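Local coordinates for hypothetical protein TT1561 (Thermus thermophilus, PDB 1UF3) that binds calcium and is probably a metallo-dependent phosphoesterase of the calcineurin superfamily, although its substrate is unknown, at residues A54-L59 with R82-V87; A46-D51 with I77-R82; L18-K23 with G205-G210. All blocks are in the same frame, centred on the assembly; numbering follows the deposited sequence.

Interaction 1: residues A54-L59 with R82-V87; sequences AFFRIL and REAANV
Phe56 brings the CD1-CE1 side of its ring to the backbone of helix 77-90, with Glu83 CB in the ring plane at its edge, 3.9 Å from Phe56 CD1. Glu83 O, the backbone N of Ala84 and Val87 CG1 all approach the ring obliquely. The closest approaches are Phe56 CD1 to Glu83 O and Phe56 CE1 to Ala84 N, both 3.5 Å. Phe56 CG lies beside the backbone N, anti to the carbonyl carbon (chi1 -72°), which sends the ring across toward the second helix. Its CE1 also meets the methyl of Ala84 at 4.0 Å; so small a residue lets the ring come right down to the main chain. One turn on from Glu83, Val87 crosses Phe56 at about a right angle, and its branched CB lies 4.0 Å from Phe56 CB, filling the region by the stem of the phenyl group. The axes of the segments 54-59 and 82-87 approach to 9.8 Å, their N-to-C directions inclined at 33°. Tyr68 of strand 66-69 meets the Phe56 ring as well, and Met94 of strand 94-96 touches Val87, so the helices close over the sheet. The polar Glu83 O already accepts from Val87 N within its own helix. With no hydrogen bond or salt bridge across it, the joint rests on van der Waals packing and burial of one large aromatic group.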
loop_
_atom_site.group_PDB
_atom_site.type_symbol
_atom_site.label_atom_id
_atom_site.label_comp_id
_atom_site.label_asym_id
_atom_site.label_seq_id
_atom_site.Cartn_x
_atom_site.Cartn_y
_atom_site.Cartn_z
ATOM N N ALA A 54 -31.188 3.155 -7.257
ATOM C CA ALA A 54 -30.778 1.925 -6.575
ATOM C C ALA A 54 -29.593 1.280 -7.310
ATOM O O ALA A 54 -28.670 0.764 -6.686
ATOM C CB ALA A 54 -31.959 0.944 -6.493
ATOM N N PHE A 55 -29.659 1.311 -8.642
ATOM C CA PHE A 55 -28.614 0.777 -9.529
ATOM C C PHE A 55 -27.260 1.482 -9.210
ATOM O O PHE A 55 -26.263 0.842 -8.928
ATOM C CB PHE A 55 -29.016 1.057 -10.985
ATOM C CG PHE A 55 -28.071 0.491 -12.000
ATOM C CD1 PHE A 55 -28.293 -0.775 -12.547
ATOM C CD2 PHE A 55 -26.955 1.222 -12.421
ATOM C CE1 PHE A 55 -27.417 -1.311 -13.508
ATOM C CE2 PHE A 55 -26.073 0.700 -13.376
ATOM C CZ PHE A 55 -26.305 -0.571 -13.921
ATOM N N PHE A 56 -27.256 2.809 -9.256
ATOM C CA PHE A 56 -26.051 3.592 -8.965
ATOM C C PHE A 56 -25.528 3.447 -7.537
ATOM O O PHE A 56 -24.314 3.471 -7.296
ATOM C CB PHE A 56 -26.323 5.047 -9.306
ATOM C CG PHE A 56 -26.389 5.300 -10.778
ATOM C CD1 PHE A 56 -27.355 6.123 -11.315
ATOM C CD2 PHE A 56 -25.459 4.704 -11.637
ATOM C CE1 PHE A 56 -27.412 6.361 -12.684
ATOM C CE2 PHE A 56 -25.511 4.941 -13.007
ATOM C CZ PHE A 56 -26.491 5.771 -13.529
ATOM N N ARG A 57 -26.430 3.261 -6.582
ATOM C CA ARG A 57 -26.010 3.083 -5.196
ATOM C C ARG A 57 -25.165 1.811 -5.086
ATOM O O ARG A 57 -24.136 1.778 -4.396
ATOM C CB ARG A 57 -27.238 2.976 -4.292
ATOM C CG ARG A 57 -26.900 2.852 -2.830
ATOM C CD ARG A 57 -27.376 4.066 -2.045
ATOM N NE ARG A 57 -26.790 4.074 -0.702
ATOM C CZ ARG A 57 -26.939 5.052 0.186
ATOM N NH1 ARG A 57 -27.666 6.125 -0.112
ATOM N NH2 ARG A 57 -26.347 4.960 1.372
ATOM N N ILE A 58 -25.616 0.759 -5.762
ATOM C CA ILE A 58 -24.912 -0.520 -5.763
ATOM C C ILE A 58 -23.589 -0.397 -6.528
ATOM O O ILE A 58 -22.573 -0.887 -6.067
ATOM C CB ILE A 58 -25.803 -1.640 -6.404
ATOM C CG1 ILE A 58 -26.766 -2.177 -5.341
ATOM C CG2 ILE A 58 -24.939 -2.777 -6.989
ATOM C CD1 ILE A 58 -27.975 -2.900 -5.911
ATOM N N LEU A 59 -23.604 0.278 -7.672
ATOM C CA LEU A 59 -22.379 0.441 -8.464
ATOM C C LEU A 59 -21.341 1.270 -7.712
ATOM O O LEU A 59 -20.141 1.007 -7.806
ATOM C CB LEU A 59 -22.692 1.125 -9.782
ATOM C CG LEU A 59 -21.884 0.796 -11.039
ATOM C CD1 LEU A 59 -22.008 1.978 -11.969
ATOM C CD2 LEU A 59 -20.439 0.505 -10.742
ATOM N N ARG A 82 -30.251 12.418 -14.545
ATOM C CA ARG A 82 -30.339 13.026 -13.224
ATOM C C ARG A 82 -29.754 12.182 -12.128
ATOM O O ARG A 82 -29.073 12.698 -11.224
ATOM C CB ARG A 82 -31.778 13.359 -12.844
ATOM C CG ARG A 82 -31.835 14.208 -11.557
ATOM C CD ARG A 82 -33.015 15.159 -11.559
ATOM N NE ARG A 82 -32.858 16.189 -10.533
ATOM C CZ ARG A 82 -33.807 17.049 -10.178
ATOM N NH1 ARG A 82 -35.000 17.016 -10.759
ATOM N NH2 ARG A 82 -33.556 17.953 -9.245
ATOM N N GLU A 83 -30.038 10.884 -12.188
ATOM C CA GLU A 83 -29.551 9.964 -11.188
ATOM C C GLU A 83 -28.041 9.740 -11.318
ATOM O O GLU A 83 -27.373 9.433 -10.327
ATOM C CB GLU A 83 -30.320 8.636 -11.272
ATOM C CG GLU A 83 -31.811 8.788 -10.935
ATOM C CD GLU A 83 -32.031 9.359 -9.537
ATOM O OE1 GLU A 83 -33.047 10.059 -9.330
ATOM O OE2 GLU A 83 -31.200 9.102 -8.639
ATOM N N ALA A 84 -27.518 9.856 -12.534
ATOM C CA ALA A 84 -26.074 9.708 -12.754
ATOM C C ALA A 84 -25.444 10.961 -12.119
ATOM O O ALA A 84 -24.467 10.874 -11.379
ATOM C CB ALA A 84 -25.754 9.683 -14.259
ATOM N N ALA A 85 -26.038 12.111 -12.413
ATOM C CA ALA A 85 -25.564 13.374 -11.879
ATOM C C ALA A 85 -25.546 13.333 -10.344
ATOM O O ALA A 85 -24.560 13.754 -9.735
ATOM C CB ALA A 85 -26.438 14.518 -12.390
ATOM N N ASN A 86 -26.611 12.803 -9.729
ATOM C CA ASN A 86 -26.705 12.688 -8.261
ATOM C C ASN A 86 -25.587 11.836 -7.633
ATOM O O ASN A 86 -24.914 12.268 -6.694
ATOM C CB ASN A 86 -28.062 12.071 -7.821
ATOM C CG ASN A 86 -29.258 12.971 -8.130
ATOM O OD1 ASN A 86 -29.114 14.180 -8.305
ATOM N ND2 ASN A 86 -30.451 12.376 -8.192
ATOM N N VAL A 87 -25.394 10.613 -8.116
ATOM C CA VAL A 87 -24.349 9.777 -7.522
ATOM C C VAL A 87 -22.940 10.324 -7.820
ATOM O O VAL A 87 -22.044 10.187 -7.011
ATOM C CB VAL A 87 -24.402 8.312 -8.036
ATOM C CG1 VAL A 87 -23.924 8.241 -9.460
ATOM C CG2 VAL A 87 -23.556 7.430 -7.161
#

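Interaction 2: residues A46-D51 with I77-R82; sequences AAKSRD and IWEYLR. With CA (calcium ion), chain I.
Glu79 OE2 accepts two hydrogen bonds from waters that are themselves calcium ligands: water 2 at 2.6 Å and water 3 at 2.8 Å. The carboxylate thus stands in the second shell, with Glu79 OE2 4.1 Å from the calcium ion. Its negative charge would probably polarise the bound waters. The chain is extended beyond CG (chi2 -158°), which carries OE2 out to these waters. On the facing segment, Ala47 O binds the calcium directly at 2.3 Å; a main-chain carbonyl does the work, which is why a residue as plain as alanine can serve. Lys45 O, Ala75 O and four waters complete seven ligands. Lys48 is the N-cap of helix 49-59, and its backbone N gives a nearly straight bond (175°) to the anti lone pair of Asp51 OD2 at 2.6 Å, the N3 half of a capping box, which holds the turn just after Ala47. Ser49 follows, its OG alongside the glutamate, 3.7 Å from Glu79 CD, while Ser49 N donates to water 1, which reaches back weakly to Glu79 OE1. An alanine in place of Glu79 would probably leave the two calcium waters without their acceptor and open a gap beside Ser49. The site lies where the loops after strands 35-39 and 66-69 lead into helices 49-59 and 77-90, and Trp78, one residue before Glu79, packs on Pro123 of the second subunit.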
loop_
_atom_site.group_PDB
_atom_site.type_symbol
_atom_site.label_atom_id
_atom_site.label_comp_id
_atom_site.label_asym_id
_atom_site.label_seq_id
_atom_site.Cartn_x
_atom_site.Cartn_y
_atom_site.Cartn_z
ATOM N N ALA A 46 -39.269 0.381 -18.740
ATOM C CA ALA A 46 -40.238 0.563 -17.650
ATOM C C ALA A 46 -39.704 1.290 -16.423
ATOM O O ALA A 46 -40.439 2.015 -15.763
ATOM C CB ALA A 46 -40.808 -0.801 -17.220
ATOM N N ALA A 47 -38.435 1.069 -16.107
ATOM C CA ALA A 47 -37.805 1.691 -14.952
ATOM C C ALA A 47 -37.946 3.209 -14.919
ATOM O O ALA A 47 -38.031 3.888 -15.975
ATOM C CB ALA A 47 -36.338 1.296 -14.900
ATOM N N LYS A 48 -37.983 3.725 -13.692
ATOM C CA LYS A 48 -38.096 5.163 -13.420
ATOM C C LYS A 48 -36.916 5.646 -12.556
ATOM O O LYS A 48 -36.078 4.858 -12.127
ATOM C CB LYS A 48 -39.406 5.470 -12.676
ATOM C CG LYS A 48 -40.680 5.124 -13.445
ATOM C CD LYS A 48 -41.925 5.678 -12.720
ATOM C CE LYS A 48 -43.176 5.619 -13.597
ATOM N NZ LYS A 48 -43.672 4.222 -13.794
ATOM N N SER A 49 -36.880 6.944 -12.276
ATOM C CA SER A 49 -35.801 7.526 -11.484
ATOM C C SER A 49 -35.317 6.703 -10.297
ATOM O O SER A 49 -34.128 6.378 -10.204
ATOM C CB SER A 49 -36.205 8.915 -11.002
ATOM O OG SER A 49 -36.402 9.782 -12.101
ATOM N N ARG A 50 -36.226 6.354 -9.391
ATOM C CA ARG A 50 -35.838 5.603 -8.206
ATOM C C ARG A 50 -35.097 4.305 -8.487
ATOM O O ARG A 50 -34.316 3.848 -7.654
ATOM C CB ARG A 50 -37.052 5.316 -7.316
ATOM C CG ARG A 50 -38.185 4.556 -7.994
ATOM C CD ARG A 50 -39.335 4.259 -7.010
ATOM N NE ARG A 50 -39.506 5.329 -6.022
ATOM C CZ ARG A 50 -38.923 5.341 -4.824
ATOM N NH1 ARG A 50 -38.137 4.337 -4.453
ATOM N NH2 ARG A 50 -39.105 6.371 -4.002
ATOM N N ASP A 51 -35.343 3.710 -9.652
ATOM C CA ASP A 51 -34.678 2.460 -10.014
ATOM C C ASP A 51 -33.209 2.745 -10.357
ATOM O O ASP A 51 -32.307 2.007 -9.966
ATOM C CB ASP A 51 -35.385 1.829 -11.226
ATOM C CG ASP A 51 -36.871 1.582 -10.977
ATOM O OD1 ASP A 51 -37.169 0.865 -10.014
ATOM O OD2 ASP A 51 -37.719 2.097 -11.743
ATOM N N ILE A 77 -34.213 10.154 -21.419
ATOM C CA ILE A 77 -32.808 10.433 -21.141
ATOM C C ILE A 77 -32.565 11.149 -19.808
ATOM O O ILE A 77 -31.615 10.848 -19.092
ATOM C CB ILE A 77 -32.202 11.282 -22.314
ATOM C CG1 ILE A 77 -30.705 11.550 -22.096
ATOM C CG2 ILE A 77 -32.934 12.601 -22.415
ATOM C CD1 ILE A 77 -29.828 10.331 -22.187
ATOM N N TRP A 78 -33.447 12.077 -19.466
ATOM C CA TRP A 78 -33.291 12.865 -18.254
ATOM C C TRP A 78 -33.357 12.128 -16.934
ATOM O O TRP A 78 -32.814 12.624 -15.935
ATOM C CB TRP A 78 -34.289 14.031 -18.274
ATOM C CG TRP A 78 -34.215 14.843 -19.557
ATOM C CD1 TRP A 78 -35.210 15.003 -20.473
ATOM C CD2 TRP A 78 -33.102 15.631 -20.037
ATOM N NE1 TRP A 78 -34.796 15.832 -21.486
ATOM C CE2 TRP A 78 -33.509 16.233 -21.245
ATOM C CE3 TRP A 78 -31.810 15.886 -19.554
ATOM C CZ2 TRP A 78 -32.673 17.077 -21.992
ATOM C CZ3 TRP A 78 -30.966 16.735 -20.300
ATOM C CH2 TRP A 78 -31.407 17.317 -21.505
ATOM N N GLU A 79 -33.998 10.958 -16.900
ATOM C CA GLU A 79 -34.060 10.196 -15.653
ATOM C C GLU A 79 -32.704 9.545 -15.389
ATOM O O GLU A 79 -32.154 9.629 -14.274
ATOM C CB GLU A 79 -35.155 9.119 -15.703
ATOM C CG GLU A 79 -36.553 9.706 -15.883
ATOM C CD GLU A 79 -37.682 8.774 -15.426
ATOM O OE1 GLU A 79 -38.813 9.281 -15.320
ATOM O OE2 GLU A 79 -37.457 7.564 -15.173
ATOM N N TYR A 80 -32.179 8.872 -16.408
ATOM C CA TYR A 80 -30.851 8.255 -16.314
ATOM C C TYR A 80 -29.871 9.391 -15.958
ATOM O O TYR A 80 -29.113 9.283 -15.001
ATOM C CB TYR A 80 -30.454 7.636 -17.673
ATOM C CG TYR A 80 -28.940 7.497 -17.947
ATOM C CD1 TYR A 80 -28.212 6.416 -17.442
ATOM C CD2 TYR A 80 -28.257 8.438 -18.722
ATOM C CE1 TYR A 80 -26.840 6.268 -17.705
ATOM C CE2 TYR A 80 -26.875 8.299 -18.996
ATOM C CZ TYR A 80 -26.178 7.212 -18.487
ATOM O OH TYR A 80 -24.831 7.028 -18.779
ATOM N N LEU A 81 -29.926 10.483 -16.717
ATOM C CA LEU A 81 -29.016 11.611 -16.509
ATOM C C LEU A 81 -29.058 12.240 -15.104
ATOM O O LEU A 81 -28.008 12.557 -14.524
ATOM C CB LEU A 81 -29.267 12.702 -17.553
ATOM C CG LEU A 81 -28.090 13.684 -17.736
ATOM C CD1 LEU A 81 -26.914 12.922 -18.389
ATOM C CD2 LEU A 81 -28.478 14.873 -18.614
ATOM N N ARG A 82 -30.251 12.418 -14.545
ATOM C CA ARG A 82 -30.339 13.026 -13.224
ATOM C C ARG A 82 -29.754 12.182 -12.128
ATOM O O ARG A 82 -29.073 12.698 -11.224
ATOM C CB ARG A 82 -31.778 13.359 -12.844
ATOM C CG ARG A 82 -31.835 14.208 -11.557
ATOM C CD ARG A 82 -33.015 15.159 -11.559
ATOM N NE ARG A 82 -32.858 16.189 -10.533
ATOM C CZ ARG A 82 -33.807 17.049 -10.178
ATOM N NH1 ARG A 82 -35.000 17.016 -10.759
ATOM N NH2 ARG A 82 -33.556 17.953 -9.245
HETATM CA CA CA I . -37.788 4.654 -18.102
HETATM O O HOH W 1 -39.146 8.839 -12.401
HETATM O O HOH W 2 -36.115 6.226 -17.015
HETATM O O HOH W 3 -39.246 6.311 -16.983
HETATM O O HOH W 4 -40.492 5.057 -18.718
HETATM O O HOH W 5 -35.799 3.169 -18.181
#

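Interaction 3: residues L18-K23 with G205-G210; sequences LEALEK and GDLSEG
Helix 18-25 faces a tight turn, and the backbones come nearest at Ala20 and Gly210, whose CA atoms are 6.6 Å apart, with Leu207 reaching from the turn to the helix. Residues 207-209 form a short 3-10 segment in which Glu209 N bonds back to Asp206 O at 2.9 Å, and glycines stand at both ends of 205-210. Gly210 has a positive phi (80°), which favours glycine; a side chain at Gly205 would collide with the carbonyl oxygen of the residue before it. Asp206 OD1 also receives a weak bond from Ser208 N, as in an Asx turn, a suitable role for an aspartate opening such a bend. Leu207 carries the contact: one of its methyls meets the helix backbone and the other meets a side chain. CD1 rests over the peptide joining Ala20 and Leu21, 3.7 Å from Leu21 N and 3.8 Å from Ala20 C, while Leu207 CD2 meets the methyl Ala20 CB at 4.0 Å. Alanine suits the helix here, since its single methyl lets the leucine reach the main chain. All three residues are buried, and no hydrogen bond crosses. The turn joins strand 199-203 of one sheet to strand 211-216 of the other, and the helix follows strand 7-12, neighbour of 211-216: packing of an outer helix on a sheet-to-sheet connection, in keeping with the layered alpha/beta sandwich of calcineurin-like phosphoesterases.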
loop_
_atom_site.group_PDB
_atom_site.type_symbol
_atom_site.label_atom_id
_atom_site.label_comp_id
_atom_site.label_asym_id
_atom_site.label_seq_id
_atom_site.Cartn_x
_atom_site.Cartn_y
_atom_site.Cartn_z
ATOM N N LEU A 18 -30.362 -6.141 -10.405
ATOM C CA LEU A 18 -29.541 -5.651 -9.303
ATOM C C LEU A 18 -28.752 -6.722 -8.566
ATOM O O LEU A 18 -27.695 -6.439 -7.984
ATOM C CB LEU A 18 -30.414 -4.897 -8.297
ATOM C CG LEU A 18 -31.168 -3.726 -8.918
ATOM C CD1 LEU A 18 -32.021 -3.065 -7.870
ATOM C CD2 LEU A 18 -30.184 -2.734 -9.514
ATOM N N GLU A 19 -29.259 -7.948 -8.557
ATOM C CA GLU A 19 -28.535 -8.995 -7.859
ATOM C C GLU A 19 -27.270 -9.307 -8.641
ATOM O O GLU A 19 -26.212 -9.526 -8.066
ATOM C CB GLU A 19 -29.399 -10.256 -7.695
ATOM C CG GLU A 19 -30.627 -10.051 -6.813
ATOM C CD GLU A 19 -30.295 -9.507 -5.419
ATOM O OE1 GLU A 19 -29.597 -10.202 -4.644
ATOM O OE2 GLU A 19 -30.739 -8.377 -5.096
ATOM N N ALA A 20 -27.388 -9.329 -9.960
ATOM C CA ALA A 20 -26.245 -9.592 -10.815
ATOM C C ALA A 20 -25.256 -8.411 -10.720
ATOM O O ALA A 20 -24.043 -8.611 -10.598
ATOM C CB ALA A 20 -26.711 -9.786 -12.254
ATOM N N LEU A 21 -25.777 -7.188 -10.772
ATOM C CA LEU A 21 -24.942 -5.991 -10.673
ATOM C C LEU A 21 -24.131 -6.036 -9.390
ATOM O O LEU A 21 -22.926 -5.758 -9.389
ATOM C CB LEU A 21 -25.799 -4.732 -10.670
ATOM C CG LEU A 21 -25.027 -3.413 -10.604
ATOM C CD1 LEU A 21 -24.166 -3.280 -11.836
ATOM C CD2 LEU A 21 -25.995 -2.247 -10.522
ATOM N N GLU A 22 -24.782 -6.404 -8.292
ATOM C CA GLU A 22 -24.079 -6.467 -7.029
ATOM C C GLU A 22 -22.981 -7.526 -7.017
ATOM O O GLU A 22 -21.912 -7.307 -6.433
ATOM C CB GLU A 22 -25.031 -6.731 -5.873
ATOM C CG GLU A 22 -24.298 -6.632 -4.552
ATOM C CD GLU A 22 -25.165 -6.922 -3.361
ATOM O OE1 GLU A 22 -26.206 -6.239 -3.210
ATOM O OE2 GLU A 22 -24.795 -7.828 -2.572
ATOM N N LYS A 23 -23.246 -8.682 -7.633
ATOM C CA LYS A 23 -22.236 -9.741 -7.680
ATOM C C LYS A 23 -21.088 -9.237 -8.560
ATOM O O LYS A 23 -19.915 -9.465 -8.267
ATOM C CB LYS A 23 -22.816 -11.029 -8.283
ATOM C CG LYS A 23 -23.874 -11.739 -7.420
ATOM C CD LYS A 23 -24.560 -12.850 -8.229
ATOM C CE LYS A 23 -25.562 -13.660 -7.409
ATOM N NZ LYS A 23 -24.917 -14.657 -6.510
ATOM N N GLY A 205 -19.798 -8.923 -22.803
ATOM C CA GLY A 205 -20.779 -9.876 -22.318
ATOM C C GLY A 205 -22.070 -9.186 -21.908
ATOM O O GLY A 205 -22.142 -7.949 -21.822
ATOM N N ASP A 206 -23.095 -9.993 -21.642
ATOM C CA ASP A 206 -24.398 -9.479 -21.252
ATOM C C ASP A 206 -24.637 -9.881 -19.787
ATOM O O ASP A 206 -24.766 -11.080 -19.483
ATOM C CB ASP A 206 -25.464 -10.097 -22.175
ATOM C CG ASP A 206 -26.811 -9.473 -21.993
ATOM O OD1 ASP A 206 -27.209 -9.326 -20.833
ATOM O OD2 ASP A 206 -27.460 -9.128 -22.999
ATOM N N LEU A 207 -24.681 -8.899 -18.876
ATOM C CA LEU A 207 -24.869 -9.198 -17.450
ATOM C C LEU A 207 -26.248 -9.807 -17.157
ATOM O O LEU A 207 -26.422 -10.518 -16.163
ATOM C CB LEU A 207 -24.684 -7.938 -16.583
ATOM C CG LEU A 207 -23.788 -8.010 -15.334
ATOM C CD1 LEU A 207 -24.371 -7.147 -14.238
ATOM C CD2 LEU A 207 -23.626 -9.404 -14.844
ATOM N N SER A 208 -27.226 -9.504 -18.002
ATOM C CA SER A 208 -28.564 -10.075 -17.834
ATOM C C SER A 208 -28.442 -11.588 -18.023
ATOM O O SER A 208 -29.282 -12.347 -17.555
ATOM C CB SER A 208 -29.548 -9.504 -18.866
ATOM O OG SER A 208 -29.350 -10.090 -20.142
ATOM N N GLU A 209 -27.383 -12.015 -18.710
ATOM C CA GLU A 209 -27.138 -13.434 -18.939
ATOM C C GLU A 209 -26.034 -13.859 -17.989
ATOM O O GLU A 209 -25.513 -14.976 -18.088
ATOM C CB GLU A 209 -26.693 -13.687 -20.380
ATOM C CG GLU A 209 -27.619 -13.123 -21.453
ATOM C CD GLU A 209 -28.991 -13.797 -21.489
ATOM O OE1 GLU A 209 -29.826 -13.386 -22.319
ATOM O OE2 GLU A 209 -29.236 -14.727 -20.694
ATOM N N GLY A 210 -25.683 -12.947 -17.077
ATOM C CA GLY A 210 -24.646 -13.192 -16.091
ATOM C C GLY A 210 -23.204 -13.030 -16.566
ATOM O O GLY A 210 -22.276 -13.207 -15.783
#

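Interactions 1 and 2 join the same two helices, 49-59 and 77-90, their centres about 10 Å apart: interaction 2 ties their N-terminal ends at the calcium site, and interaction 1 packs them further along. Their segments alternate in sequence and share Arg82; Glu83 CG also touches Ser49 O at 3.4 Å. The centre of interaction 3 is about 17 Å from that of interaction 1, and its segments, 182 residues apart, bracket both others along the chain. Leu18 and Leu21 of helix 18-25 pack on Phe55 and Ile58 of helix 49-59, which is thus the middle member of a row of three helices running from the connection between the sheets to the calcium site and the second subunit.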